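Local coordinates for putative exported protein (Bordetella pertussis Tohama I, PDB 2PFY) that binds pyroglutamic acid as an extracytoplasmic solute receptor, probably delivering it to a tripartite ATP-independent periplasmic (TRAP) transporter, at residues S87-S92 / T243-T248; P121-Y126 / A179-P184; F142-A147 / P160-T165; Y198-Q203 / S261-P266. One frame throughout, in Å; residues are numbered along the deposited sequence.

Interaction 1. Residues S87-S92 / T243-T248; sequences SSFNES and TARAKT
Phe89 and Arg245 bury the most surface here, and their side chains run past each other in opposite directions between the start of helix 89-108 and the long helix 223-257. Arg245 CG lies over one face of the Phe89 ring, 4.2 Å from the ring centroid and 23° off its normal, a CH-pi contact. The extended arginine chain then carries the guanidinium back along Phe89, whose CB sits over one guanidinium face, 3.4 Å from Arg245 NH1. At the far end of the ring, Thr248 OG1 comes in at the edge, 3.3 Å from Phe89 CZ; this hydroxyl donates to Ala244 O one helical turn earlier. Ala244 CB adds an apolar touch 3.7 Å from Phe89 CE1.

Asn90 supplies the polar part. Arg245 NH2 donates to Asn90 OD1 over 2.8 Å, in the plane of the amide carbonyl but tilted from the guanidinium plane, and Arg245 NH1 adds a weak bond to the same oxygen. The helix start is secured by a capping box between Ser88 and Glu91. Arg245 NH2 also forms a salt bridge with Glu93, which probably balances the arginine's charge, while Asn90 OD1 holds its N-H groups and its aliphatic chain packs on Phe89.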
loop_
_atom_site.group_PDB
_atom_site.type_symbol
_atom_site.label_atom_id
_atom_site.label_comp_id
_atom_site.label_asym_id
_atom_site.label_seq_id
_atom_site.Cartn_x
_atom_site.Cartn_y
_atom_site.Cartn_z
ATOM N N SER A 87 1.147 -5.575 12.993
ATOM C CA SER A 87 0.548 -6.568 12.108
ATOM C C SER A 87 -0.951 -6.705 12.263
ATOM O O SER A 87 -1.603 -7.365 11.453
ATOM C CB SER A 87 1.248 -7.909 12.292
ATOM O OG SER A 87 2.432 -7.946 11.496
ATOM N N SER A 88 -1.490 -6.100 13.322
ATOM C CA SER A 88 -2.942 -5.976 13.489
ATOM C C SER A 88 -3.400 -4.593 13.007
ATOM O O SER A 88 -2.602 -3.664 12.948
ATOM C CB SER A 88 -3.332 -6.192 14.950
ATOM O OG SER A 88 -2.862 -5.123 15.734
ATOM N N PHE A 89 -4.664 -4.454 12.622
ATOM C CA PHE A 89 -5.158 -3.109 12.250
ATOM C C PHE A 89 -4.993 -2.076 13.349
ATOM O O PHE A 89 -4.682 -0.914 13.059
ATOM C CB PHE A 89 -6.611 -3.132 11.783
ATOM C CG PHE A 89 -6.792 -3.650 10.379
ATOM C CD1 PHE A 89 -6.358 -2.900 9.287
ATOM C CD2 PHE A 89 -7.429 -4.887 10.149
ATOM C CE1 PHE A 89 -6.535 -3.380 7.957
ATOM C CE2 PHE A 89 -7.619 -5.376 8.838
ATOM C CZ PHE A 89 -7.173 -4.612 7.739
ATOM N N ASN A 90 -5.226 -2.482 14.608
ATOM C CA ASN A 90 -5.144 -1.527 15.749
ATOM C C ASN A 90 -3.723 -1.004 15.906
ATOM O O ASN A 90 -3.513 0.193 16.039
ATOM C CB ASN A 90 -5.641 -2.161 17.068
ATOM C CG ASN A 90 -7.176 -2.197 17.172
ATOM O OD1 ASN A 90 -7.909 -1.786 16.258
ATOM N ND2 ASN A 90 -7.664 -2.709 18.298
ATOM N N GLU A 91 -2.741 -1.896 15.821
ATOM C CA GLU A 91 -1.331 -1.454 15.809
ATOM C C GLU A 91 -1.032 -0.583 14.581
ATOM O O GLU A 91 -0.344 0.429 14.709
ATOM C CB GLU A 91 -0.365 -2.636 15.819
ATOM C CG GLU A 91 -0.293 -3.385 17.117
ATOM C CD GLU A 91 0.524 -4.654 16.970
ATOM O OE1 GLU A 91 0.113 -5.564 16.213
ATOM O OE2 GLU A 91 1.593 -4.728 17.596
ATOM N N SER A 92 -1.500 -1.016 13.395
ATOM C CA SER A 92 -1.278 -0.268 12.144
ATOM C C SER A 92 -1.776 1.170 12.270
ATOM O O SER A 92 -1.098 2.120 11.846
ATOM C CB SER A 92 -1.959 -0.978 10.948
ATOM O OG SER A 92 -1.556 -0.416 9.697
ATOM N N THR A 243 -13.448 -0.011 5.755
ATOM C CA THR A 243 -13.602 -1.002 4.676
ATOM C C THR A 243 -12.563 -2.117 4.786
ATOM O O THR A 243 -12.908 -3.295 4.671
ATOM C CB THR A 243 -13.520 -0.304 3.290
ATOM O OG1 THR A 243 -14.598 0.631 3.213
ATOM C CG2 THR A 243 -13.675 -1.317 2.151
ATOM N N ALA A 244 -11.302 -1.742 5.008
ATOM C CA ALA A 244 -10.223 -2.724 5.159
ATOM C C ALA A 244 -10.542 -3.693 6.288
ATOM O O ALA A 244 -10.499 -4.935 6.096
ATOM C CB ALA A 244 -8.875 -2.030 5.393
ATOM N N ARG A 245 -10.889 -3.148 7.456
ATOM C CA ARG A 245 -11.327 -3.983 8.581
ATOM C C ARG A 245 -12.531 -4.850 8.220
ATOM O O ARG A 245 -12.553 -6.049 8.516
ATOM C CB ARG A 245 -11.695 -3.120 9.808
ATOM C CG ARG A 245 -10.516 -2.474 10.521
ATOM C CD ARG A 245 -11.039 -1.629 11.670
ATOM N NE ARG A 245 -9.958 -0.828 12.286
ATOM C CZ ARG A 245 -9.173 -1.281 13.244
ATOM N NH1 ARG A 245 -9.368 -2.531 13.707
ATOM N NH2 ARG A 245 -8.205 -0.492 13.742
ATOM N N ALA A 246 -13.544 -4.256 7.599
ATOM C CA ALA A 246 -14.764 -5.009 7.312
ATOM C C ALA A 246 -14.597 -6.087 6.233
ATOM O O ALA A 246 -15.380 -7.066 6.189
ATOM C CB ALA A 246 -15.893 -4.075 6.929
ATOM N N LYS A 247 -13.611 -5.911 5.358
ATOM C CA LYS A 247 -13.544 -6.768 4.139
ATOM C C LYS A 247 -12.472 -7.827 4.167
ATOM O O LYS A 247 -12.498 -8.713 3.333
ATOM C CB LYS A 247 -13.401 -5.956 2.842
ATOM C CG LYS A 247 -14.690 -5.190 2.410
ATOM C CD LYS A 247 -15.988 -6.016 2.524
ATOM C CE LYS A 247 -17.215 -5.219 2.067
ATOM N NZ LYS A 247 -18.425 -6.092 1.861
ATOM N N THR A 248 -11.524 -7.718 5.099
ATOM C CA THR A 248 -10.358 -8.603 5.115
ATOM C C THR A 248 -10.784 -10.099 5.143
ATOM O O THR A 248 -10.276 -10.900 4.354
ATOM C CB THR A 248 -9.367 -8.264 6.262
ATOM O OG1 THR A 248 -8.778 -6.967 6.034
ATOM C CG2 THR A 248 -8.230 -9.308 6.273
#

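Interaction 2. Residues P121-Y126 / A179-P184; sequences PPQGIY and AMLTSP. With PCA (pyroglutamic acid), chain E.
Gly124 and Thr182 exchange backbone hydrogen bonds, from Gly124 N to Thr182 O and from Thr182 N to Gly124 O. Tyr126 and Met180 form the next hydrogen-bonded pair; the bond from Tyr126 N to Met180 O is the straighter of its two, with an N-H...O angle of 173°. Between these pairs, Ile125 and Leu181 make the non-hydrogen-bonded pair, their CA atoms 4.5 Å apart.

Among the side chains, Tyr126 buries the most surface. The methyl CE of Met180, a selenomethionine, lies over one face of the Tyr126 ring at 3.9 Å from the centroid, while its SE stands oblique to the ring in a Met-aromatic contact. Thr182 CG2 approaches Tyr126 CE2 to 3.4 Å. Tyr126 OH donates to Ser183 O over 2.7 Å from above the carbonyl plane. Leu181 packs its CD2 on Gln123 CB and its CD1 on Ile125 CG1.

These antiparallel strands form one border of the mixed four-stranded sheet in this periplasmic-binding-protein fold, with strand 180-182 outermost; where that strand gives way to helix 184-189, the ligand is bound.

Polar contacts with pyroglutamic acid come from the end of strand 180-182 and the N-cap that follows it. Ser183 N donates to ligand OE over 3.1 Å, and Ser183 OG to the same lactam oxygen over 2.7 Å. The serine oxygen, placed between its backbone N and carbonyl carbon (chi1 61°), also accepts from Thr186 N as the N-cap. Thr182 OG1, anti to its own N, donates to carboxylate OXT at 2.8 Å.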
loop_
_atom_site.group_PDB
_atom_site.type_symbol
_atom_site.label_atom_id
_atom_site.label_comp_id
_atom_site.label_asym_id
_atom_site.label_seq_id
_atom_site.Cartn_x
_atom_site.Cartn_y
_atom_site.Cartn_z
ATOM N N PRO A 121 -5.264 -4.497 3.275
ATOM C CA PRO A 121 -5.345 -5.521 4.304
ATOM C C PRO A 121 -3.945 -6.095 4.603
ATOM O O PRO A 121 -2.972 -5.776 3.900
ATOM C CB PRO A 121 -6.304 -6.585 3.691
ATOM C CG PRO A 121 -6.980 -5.872 2.484
ATOM C CD PRO A 121 -5.878 -4.936 2.010
ATOM N N PRO A 122 -3.828 -6.895 5.678
ATOM C CA PRO A 122 -2.547 -7.495 6.042
ATOM C C PRO A 122 -1.966 -8.380 4.939
ATOM O O PRO A 122 -2.729 -8.970 4.147
ATOM C CB PRO A 122 -2.897 -8.340 7.269
ATOM C CG PRO A 122 -4.115 -7.650 7.859
ATOM C CD PRO A 122 -4.898 -7.235 6.633
ATOM N N GLN A 123 -0.632 -8.476 4.869
ATOM C CA GLN A 123 0.010 -9.160 3.741
ATOM C C GLN A 123 0.218 -10.643 4.056
ATOM O O GLN A 123 0.858 -10.983 5.050
ATOM C CB GLN A 123 1.371 -8.521 3.421
ATOM C CG GLN A 123 1.310 -6.988 3.192
ATOM C CD GLN A 123 0.559 -6.632 1.913
ATOM O OE1 GLN A 123 -0.614 -6.235 1.933
ATOM N NE2 GLN A 123 1.210 -6.813 0.810
ATOM N N GLY A 124 -0.316 -11.509 3.205
ATOM C CA GLY A 124 -0.063 -12.978 3.288
ATOM C C GLY A 124 0.913 -13.415 2.200
ATOM O O GLY A 124 1.435 -12.583 1.424
ATOM N N ILE A 125 1.170 -14.716 2.152
ATOM C CA ILE A 125 2.104 -15.316 1.193
ATOM C C ILE A 125 1.335 -16.243 0.273
ATOM O O ILE A 125 0.534 -17.030 0.746
ATOM C CB ILE A 125 3.236 -16.097 1.939
ATOM C CG1 ILE A 125 4.079 -15.093 2.729
ATOM C CG2 ILE A 125 4.140 -16.899 0.920
ATOM C CD1 ILE A 125 4.995 -15.665 3.831
ATOM N N TYR A 126 1.550 -16.108 -1.041
ATOM C CA TYR A 126 0.895 -16.964 -2.026
ATOM C C TYR A 126 1.942 -17.819 -2.704
ATOM O O TYR A 126 2.974 -17.310 -3.136
ATOM C CB TYR A 126 0.213 -16.152 -3.140
ATOM C CG TYR A 126 -0.949 -15.259 -2.722
ATOM C CD1 TYR A 126 -2.257 -15.581 -3.091
ATOM C CD2 TYR A 126 -0.732 -14.075 -2.011
ATOM C CE1 TYR A 126 -3.341 -14.737 -2.779
ATOM C CE2 TYR A 126 -1.816 -13.228 -1.653
ATOM C CZ TYR A 126 -3.112 -13.567 -2.051
ATOM O OH TYR A 126 -4.169 -12.741 -1.711
ATOM N N ALA A 179 6.010 -17.059 -6.648
ATOM C CA ALA A 179 5.411 -16.824 -5.321
ATOM C C ALA A 179 5.303 -15.312 -5.046
ATOM O O ALA A 179 6.014 -14.503 -5.648
ATOM C CB ALA A 179 6.256 -17.497 -4.196
HETATM N N MSE A 180 4.432 -14.911 -4.132
HETATM C CA MSE A 180 4.361 -13.470 -3.848
HETATM C C MSE A 180 3.852 -13.217 -2.449
HETATM O O MSE A 180 3.407 -14.150 -1.729
HETATM C CB MSE A 180 3.483 -12.775 -4.907
HETATM C CG MSE A 180 2.070 -13.269 -4.933
HETATM SE SE MSE A 180 0.989 -12.072 -5.992
HETATM C CE MSE A 180 -0.823 -13.018 -5.773
ATOM N N LEU A 181 3.914 -11.948 -2.064
ATOM C CA LEU A 181 3.426 -11.510 -0.786
ATOM C C LEU A 181 2.551 -10.316 -1.076
ATOM O O LEU A 181 3.002 -9.350 -1.723
ATOM C CB LEU A 181 4.574 -11.093 0.141
ATOM C CG LEU A 181 4.132 -10.431 1.463
ATOM C CD1 LEU A 181 4.812 -11.013 2.717
ATOM C CD2 LEU A 181 4.377 -8.912 1.402
ATOM N N THR A 182 1.295 -10.403 -0.642
ATOM C CA THR A 182 0.308 -9.343 -0.904
ATOM C C THR A 182 -0.946 -9.652 -0.109
ATOM O O THR A 182 -1.062 -10.758 0.453
ATOM C CB THR A 182 0.008 -9.137 -2.443
ATOM O OG1 THR A 182 -0.723 -7.918 -2.635
ATOM C CG2 THR A 182 -0.782 -10.326 -3.102
ATOM N N SER A 183 -1.886 -8.698 -0.084
ATOM C CA SER A 183 -3.113 -8.841 0.671
ATOM C C SER A 183 -4.070 -9.796 -0.039
ATOM O O SER A 183 -3.924 -10.085 -1.271
ATOM C CB SER A 183 -3.822 -7.484 0.805
ATOM O OG SER A 183 -4.141 -7.029 -0.504
ATOM N N PRO A 184 -5.086 -10.248 0.706
ATOM C CA PRO A 184 -6.197 -10.943 0.050
ATOM C C PRO A 184 -6.987 -10.019 -0.902
ATOM O O PRO A 184 -7.669 -10.519 -1.793
ATOM C CB PRO A 184 -7.060 -11.440 1.222
ATOM C CG PRO A 184 -6.738 -10.471 2.390
ATOM C CD PRO A 184 -5.246 -10.195 2.177
HETATM N N PCA E . -1.433 -4.987 -2.804
HETATM C CA PCA E . -0.400 -4.106 -3.398
HETATM C CB PCA E . 0.481 -3.552 -2.306
HETATM C CG PCA E . 0.009 -4.181 -1.029
HETATM C CD PCA E . -1.170 -5.013 -1.408
HETATM O OE PCA E . -1.875 -5.614 -0.603
HETATM C C PCA E . 0.435 -4.878 -4.401
HETATM O O PCA E . 1.200 -4.342 -5.212
HETATM O OXT PCA E . 0.344 -6.092 -4.408
#

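Interaction 3. Residues F142-A147 / P160-T165; sequences FRAYSA and PTTVQT. With PCA (pyroglutamic acid), chain E.
Arg143 crosses Val163 at about a right angle, its chain reaching out from the first strand of a beta-alpha-beta unit formed by strand 141-144, helix 147-155 and strand 159-162. The two parallel strands are joined by backbone bonds from Thr161 N to Phe142 O, from Ala144 N to Thr161 O and from Val163 N to Ala144 O. On the face carrying Ala144 and Pro160, their CB atoms pack at 4.3 Å.

With CG anti to the backbone N (chi1 179°) and the chain straight as far as NE, Arg143 carries its guanidinium out across Val163 to the ligand. Val163 O lies at the guanidinium edge, 5° out of plane, and is gripped side-on by Arg143 NE at 2.9 Å and Arg143 NH2 at 3.1 Å. This pair of hydrogen bonds to one carbonyl oxygen restrains the guanidinium's rotation, leaving Arg143 NH1 and NH2 directed at the pyroglutamate carboxylate: NH1 donates to OXT at 2.9 Å and NH2 to O at 2.7 Å.

Tyr145 packs across this arrangement. Its CD2 lies over one guanidinium face, and its ring presents a face to ligand CB. Tyr145 O accepts a hydrogen bond from Arg48 NH1, and Arg48 NH2 also bonds the ligand. Charge attraction probably adds to the hydrogen bonds at the carboxylate, where ligand O also accepts a bond of 2.8 Å from Thr165 OG1.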
loop_
_atom_site.group_PDB
_atom_site.type_symbol
_atom_site.label_atom_id
_atom_site.label_comp_id
_atom_site.label_asym_id
_atom_site.label_seq_id
_atom_site.Cartn_x
_atom_site.Cartn_y
_atom_site.Cartn_z
ATOM N N PHE A 142 10.586 -14.564 -6.341
ATOM C CA PHE A 142 9.550 -14.143 -5.422
ATOM C C PHE A 142 9.231 -12.679 -5.749
ATOM O O PHE A 142 10.125 -11.828 -5.792
ATOM C CB PHE A 142 10.044 -14.326 -3.987
ATOM C CG PHE A 142 8.964 -14.167 -2.935
ATOM C CD1 PHE A 142 8.387 -15.289 -2.333
ATOM C CD2 PHE A 142 8.525 -12.882 -2.545
ATOM C CE1 PHE A 142 7.406 -15.138 -1.349
ATOM C CE2 PHE A 142 7.516 -12.720 -1.572
ATOM C CZ PHE A 142 6.959 -13.840 -0.973
ATOM N N ARG A 143 7.964 -12.395 -6.013
ATOM C CA ARG A 143 7.553 -11.026 -6.345
ATOM C C ARG A 143 7.866 -10.031 -5.240
ATOM O O ARG A 143 7.522 -10.260 -4.072
ATOM C CB ARG A 143 6.047 -10.965 -6.630
ATOM C CG ARG A 143 5.559 -9.532 -6.961
ATOM C CD ARG A 143 4.077 -9.430 -7.032
ATOM N NE ARG A 143 3.717 -8.026 -7.266
ATOM C CZ ARG A 143 2.793 -7.360 -6.583
ATOM N NH1 ARG A 143 2.063 -7.999 -5.675
ATOM N NH2 ARG A 143 2.560 -6.062 -6.853
ATOM N N ALA A 144 8.499 -8.917 -5.605
ATOM C CA ALA A 144 8.618 -7.756 -4.710
ATOM C C ALA A 144 7.859 -6.595 -5.357
ATOM O O ALA A 144 7.676 -6.596 -6.558
ATOM C CB ALA A 144 10.092 -7.352 -4.527
ATOM N N TYR A 145 7.406 -5.619 -4.566
ATOM C CA TYR A 145 6.624 -4.517 -5.147
ATOM C C TYR A 145 7.037 -3.141 -4.647
ATOM O O TYR A 145 6.367 -2.134 -4.921
ATOM C CB TYR A 145 5.111 -4.749 -4.988
ATOM C CG TYR A 145 4.602 -4.886 -3.576
ATOM C CD1 TYR A 145 4.657 -3.810 -2.681
ATOM C CD2 TYR A 145 4.018 -6.086 -3.138
ATOM C CE1 TYR A 145 4.184 -3.929 -1.408
ATOM C CE2 TYR A 145 3.544 -6.219 -1.838
ATOM C CZ TYR A 145 3.633 -5.139 -0.972
ATOM O OH TYR A 145 3.171 -5.204 0.317
ATOM N N SER A 146 8.147 -3.118 -3.917
ATOM C CA SER A 146 8.662 -1.916 -3.250
ATOM C C SER A 146 10.119 -2.211 -2.848
ATOM O O SER A 146 10.557 -3.379 -2.888
ATOM C CB SER A 146 7.801 -1.580 -2.023
ATOM O OG SER A 146 7.897 -2.602 -1.033
ATOM N N ALA A 147 10.872 -1.158 -2.512
ATOM C CA ALA A 147 12.205 -1.295 -1.917
ATOM C C ALA A 147 12.179 -2.175 -0.665
ATOM O O ALA A 147 13.002 -3.084 -0.525
ATOM C CB ALA A 147 12.800 0.124 -1.606
ATOM N N PRO A 160 14.373 -11.715 -5.260
ATOM C CA PRO A 160 13.345 -10.694 -5.472
ATOM C C PRO A 160 13.237 -10.289 -6.930
ATOM O O PRO A 160 14.243 -10.164 -7.632
ATOM C CB PRO A 160 13.772 -9.538 -4.573
ATOM C CG PRO A 160 15.109 -9.903 -4.007
ATOM C CD PRO A 160 15.498 -11.257 -4.438
ATOM N N THR A 161 12.001 -10.137 -7.389
ATOM C CA THR A 161 11.718 -9.760 -8.746
ATOM C C THR A 161 10.575 -8.728 -8.659
ATOM O O THR A 161 9.455 -9.050 -8.231
ATOM C CB THR A 161 11.340 -11.012 -9.594
ATOM O OG1 THR A 161 12.236 -12.121 -9.273
ATOM C CG2 THR A 161 11.442 -10.698 -11.047
ATOM N N THR A 162 10.885 -7.485 -9.007
ATOM C CA THR A 162 9.915 -6.384 -8.900
ATOM C C THR A 162 8.855 -6.531 -9.974
ATOM O O THR A 162 9.170 -6.570 -11.166
ATOM C CB THR A 162 10.609 -4.995 -9.011
ATOM O OG1 THR A 162 11.515 -4.855 -7.925
ATOM C CG2 THR A 162 9.583 -3.832 -8.948
ATOM N N VAL A 163 7.596 -6.632 -9.559
ATOM C CA VAL A 163 6.500 -6.696 -10.524
ATOM C C VAL A 163 5.384 -5.812 -9.986
ATOM O O VAL A 163 4.954 -5.985 -8.843
ATOM C CB VAL A 163 5.973 -8.152 -10.745
ATOM C CG1 VAL A 163 4.830 -8.164 -11.757
ATOM C CG2 VAL A 163 7.093 -9.091 -11.246
ATOM N N GLN A 164 4.930 -4.858 -10.796
ATOM C CA GLN A 164 3.899 -3.946 -10.330
ATOM C C GLN A 164 2.575 -4.697 -10.416
ATOM O O GLN A 164 2.461 -5.668 -11.189
ATOM C CB GLN A 164 3.886 -2.650 -11.169
ATOM C CG GLN A 164 5.185 -1.766 -11.055
ATOM C CD GLN A 164 5.574 -1.449 -9.629
ATOM O OE1 GLN A 164 4.710 -1.310 -8.747
ATOM N NE2 GLN A 164 6.886 -1.331 -9.381
ATOM N N THR A 165 1.565 -4.233 -9.684
ATOM C CA THR A 165 0.339 -5.018 -9.495
ATOM C C THR A 165 -0.380 -5.506 -10.782
ATOM O O THR A 165 -0.790 -6.682 -10.859
ATOM C CB THR A 165 -0.651 -4.350 -8.498
ATOM O OG1 THR A 165 0.064 -3.443 -7.612
ATOM C CG2 THR A 165 -1.377 -5.448 -7.645
HETATM N N PCA E . -1.433 -4.987 -2.804
HETATM C CA PCA E . -0.400 -4.106 -3.398
HETATM C CB PCA E . 0.481 -3.552 -2.306
HETATM C CG PCA E . 0.009 -4.181 -1.029
HETATM C CD PCA E . -1.170 -5.013 -1.408
HETATM O OE PCA E . -1.875 -5.614 -0.603
HETATM C C PCA E . 0.435 -4.878 -4.401
HETATM O O PCA E . 1.200 -4.342 -5.212
HETATM O OXT PCA E . 0.344 -6.092 -4.408
HETATM O O HOH W 1 10.609 -3.847 -5.556
#

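Interaction 4. Residues Y198-Q203 / S261-P266; sequences YYYDAQ and SVEPLP
Strands 198-201 and 261-264 are parallel neighbours in the mixed four-stranded sheet, and 261-264 is its outermost strand within the chain. The backbone register is set by three bonds of 2.8 Å: Tyr199 N to Ser261 O, Glu263 N to Tyr199 O, and Asp201 N to Glu263 O. Each runs close to straight, with N-H...O angles of 164° to 167°.

On one face, Tyr200 and Glu263 lie side by side and point the same way, their ring and carboxylate planes 34° apart, with Glu263 OE1 3.6 Å from Tyr200 CE1. Tyr198 CD1 touches Ser261 CB nearby, and Pro266 crosses Tyr200 at about a right angle, its CD 3.8 Å from Tyr200 CD1. The other face is apolar at Tyr199 and Val262, where Val262 CG1 meets the ring edge at Tyr199 CD2 (4.0 Å); helix 223-257 packs against both through Leu255.

Farther along, Ala202 CB touches Leu265 CD1. A water links Tyr200 OH to Glu263 OE1, at 2.7 Å and 2.6 Å respectively, and Tyr200 OH is also hydrogen-bonded to Val131 N. Glu263 OE1 therefore meets the phenol hydroxyl through a water and not directly, and the water donates to the carboxylate.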
loop_
_atom_site.group_PDB
_atom_site.type_symbol
_atom_site.label_atom_id
_atom_site.label_comp_id
_atom_site.label_asym_id
_atom_site.label_seq_id
_atom_site.Cartn_x
_atom_site.Cartn_y
_atom_site.Cartn_z
ATOM N N TYR A 198 -1.755 -21.889 -2.792
ATOM C CA TYR A 198 -1.733 -21.781 -1.320
ATOM C C TYR A 198 -1.655 -20.333 -0.888
ATOM O O TYR A 198 -0.855 -19.593 -1.424
ATOM C CB TYR A 198 -0.512 -22.532 -0.745
ATOM C CG TYR A 198 -0.590 -23.998 -1.069
ATOM C CD1 TYR A 198 -1.211 -24.895 -0.198
ATOM C CD2 TYR A 198 -0.114 -24.480 -2.279
ATOM C CE1 TYR A 198 -1.320 -26.252 -0.525
ATOM C CE2 TYR A 198 -0.211 -25.852 -2.609
ATOM C CZ TYR A 198 -0.816 -26.717 -1.733
ATOM O OH TYR A 198 -0.899 -28.074 -2.080
ATOM N N TYR A 199 -2.466 -19.955 0.096
ATOM C CA TYR A 199 -2.374 -18.630 0.716
ATOM C C TYR A 199 -2.130 -18.835 2.199
ATOM O O TYR A 199 -2.845 -19.613 2.842
ATOM C CB TYR A 199 -3.684 -17.832 0.471
ATOM C CG TYR A 199 -3.747 -16.569 1.280
ATOM C CD1 TYR A 199 -3.052 -15.427 0.863
ATOM C CD2 TYR A 199 -4.483 -16.505 2.479
ATOM C CE1 TYR A 199 -3.101 -14.250 1.607
ATOM C CE2 TYR A 199 -4.506 -15.330 3.240
ATOM C CZ TYR A 199 -3.816 -14.209 2.779
ATOM O OH TYR A 199 -3.820 -13.041 3.518
ATOM N N TYR A 200 -1.126 -18.165 2.750
ATOM C CA TYR A 200 -0.813 -18.249 4.167
ATOM C C TYR A 200 -1.108 -16.874 4.749
ATOM O O TYR A 200 -0.564 -15.872 4.258
ATOM C CB TYR A 200 0.688 -18.653 4.405
ATOM C CG TYR A 200 0.992 -20.031 3.818
ATOM C CD1 TYR A 200 0.735 -21.194 4.556
ATOM C CD2 TYR A 200 1.428 -20.167 2.494
ATOM C CE1 TYR A 200 0.936 -22.447 3.996
ATOM C CE2 TYR A 200 1.629 -21.389 1.934
ATOM C CZ TYR A 200 1.394 -22.533 2.689
ATOM O OH TYR A 200 1.596 -23.762 2.111
ATOM N N ASP A 201 -1.955 -16.847 5.783
ATOM C CA ASP A 201 -2.444 -15.625 6.421
ATOM C C ASP A 201 -1.328 -15.094 7.336
ATOM O O ASP A 201 -1.410 -15.172 8.565
ATOM C CB ASP A 201 -3.747 -15.957 7.199
ATOM C CG ASP A 201 -4.454 -14.709 7.788
ATOM O OD1 ASP A 201 -3.951 -13.575 7.625
ATOM O OD2 ASP A 201 -5.537 -14.863 8.421
ATOM N N ALA A 202 -0.255 -14.593 6.716
ATOM C CA ALA A 202 0.937 -14.178 7.442
ATOM C C ALA A 202 0.753 -12.923 8.295
ATOM O O ALA A 202 1.403 -12.772 9.326
ATOM C CB ALA A 202 2.101 -13.979 6.476
ATOM N N GLN A 203 -0.133 -12.024 7.863
ATOM C CA GLN A 203 -0.180 -10.651 8.378
ATOM C C GLN A 203 1.227 -10.075 8.577
ATOM O O GLN A 203 1.539 -9.549 9.658
ATOM C CB GLN A 203 -0.968 -10.589 9.708
ATOM C CG GLN A 203 -2.440 -11.014 9.596
ATOM C CD GLN A 203 -3.228 -10.817 10.887
ATOM O OE1 GLN A 203 -3.187 -9.736 11.526
ATOM N NE2 GLN A 203 -3.963 -11.852 11.274
ATOM N N SER A 261 -6.023 -23.207 -1.129
ATOM C CA SER A 261 -5.879 -23.629 0.230
ATOM C C SER A 261 -5.588 -22.365 1.031
ATOM O O SER A 261 -4.662 -21.625 0.718
ATOM C CB SER A 261 -4.755 -24.673 0.338
ATOM O OG SER A 261 -4.422 -24.857 1.694
ATOM N N VAL A 262 -6.401 -22.075 2.033
ATOM C CA VAL A 262 -6.114 -20.929 2.909
ATOM C C VAL A 262 -5.671 -21.466 4.245
ATOM O O VAL A 262 -6.406 -22.225 4.876
ATOM C CB VAL A 262 -7.327 -19.948 3.052
ATOM C CG1 VAL A 262 -7.114 -18.963 4.216
ATOM C CG2 VAL A 262 -7.522 -19.196 1.738
ATOM N N GLU A 263 -4.472 -21.074 4.665
ATOM C CA GLU A 263 -3.884 -21.582 5.904
ATOM C C GLU A 263 -3.359 -20.513 6.852
ATOM O O GLU A 263 -2.989 -19.416 6.412
ATOM C CB GLU A 263 -2.792 -22.597 5.548
ATOM C CG GLU A 263 -3.413 -23.951 5.193
ATOM C CD GLU A 263 -2.406 -24.974 4.835
ATOM O OE1 GLU A 263 -1.782 -24.838 3.774
ATOM O OE2 GLU A 263 -2.237 -25.926 5.616
ATOM N N PRO A 264 -3.332 -20.821 8.165
ATOM C CA PRO A 264 -2.683 -19.877 9.055
ATOM C C PRO A 264 -1.176 -19.895 8.790
ATOM O O PRO A 264 -0.677 -20.700 8.011
ATOM C CB PRO A 264 -2.972 -20.425 10.471
ATOM C CG PRO A 264 -3.891 -21.564 10.293
ATOM C CD PRO A 264 -3.855 -22.008 8.881
ATOM N N LEU A 265 -0.469 -18.995 9.436
ATOM C CA LEU A 265 0.950 -18.870 9.238
ATOM C C LEU A 265 1.627 -20.055 9.973
ATOM O O LEU A 265 1.390 -20.252 11.173
ATOM C CB LEU A 265 1.421 -17.523 9.821
ATOM C CG LEU A 265 2.919 -17.210 9.672
ATOM C CD1 LEU A 265 3.311 -17.235 8.201
ATOM C CD2 LEU A 265 3.288 -15.890 10.308
ATOM N N PRO A 266 2.442 -20.847 9.253
ATOM C CA PRO A 266 3.159 -21.972 9.911
ATOM C C PRO A 266 4.195 -21.491 10.963
ATOM O O PRO A 266 4.795 -20.419 10.793
ATOM C CB PRO A 266 3.863 -22.674 8.741
ATOM C CG PRO A 266 3.195 -22.208 7.507
ATOM C CD PRO A 266 2.727 -20.795 7.803
HETATM O O HOH W 2 -2.357 -22.710 2.202
HETATM O O HOH W 3 0.559 -25.868 3.371
#

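Overall arrangement
From the N terminus, the chain first meets segment 87-92, which waits until 243-248 to close interaction 1. Within that long span interaction 2 joins 121-126 to 179-184, and inside interaction 2 lies the short closure of interaction 3, from 142-147 to 160-165. Interaction 4 opens at 198-203, after interaction 2 has closed, and ends at 261-266, so it crosses interaction 1. Interactions 2 and 4 share one sheet, in which strands 124-127 and 198-201 are neighbours, while interactions 2 and 3 meet at the pyroglutamate site. Interaction 1 packs on interaction 2 through Phe89 and Thr248 against Pro121 and Pro122, bringing helices 89-108 and 223-257 against the approach to that sheet.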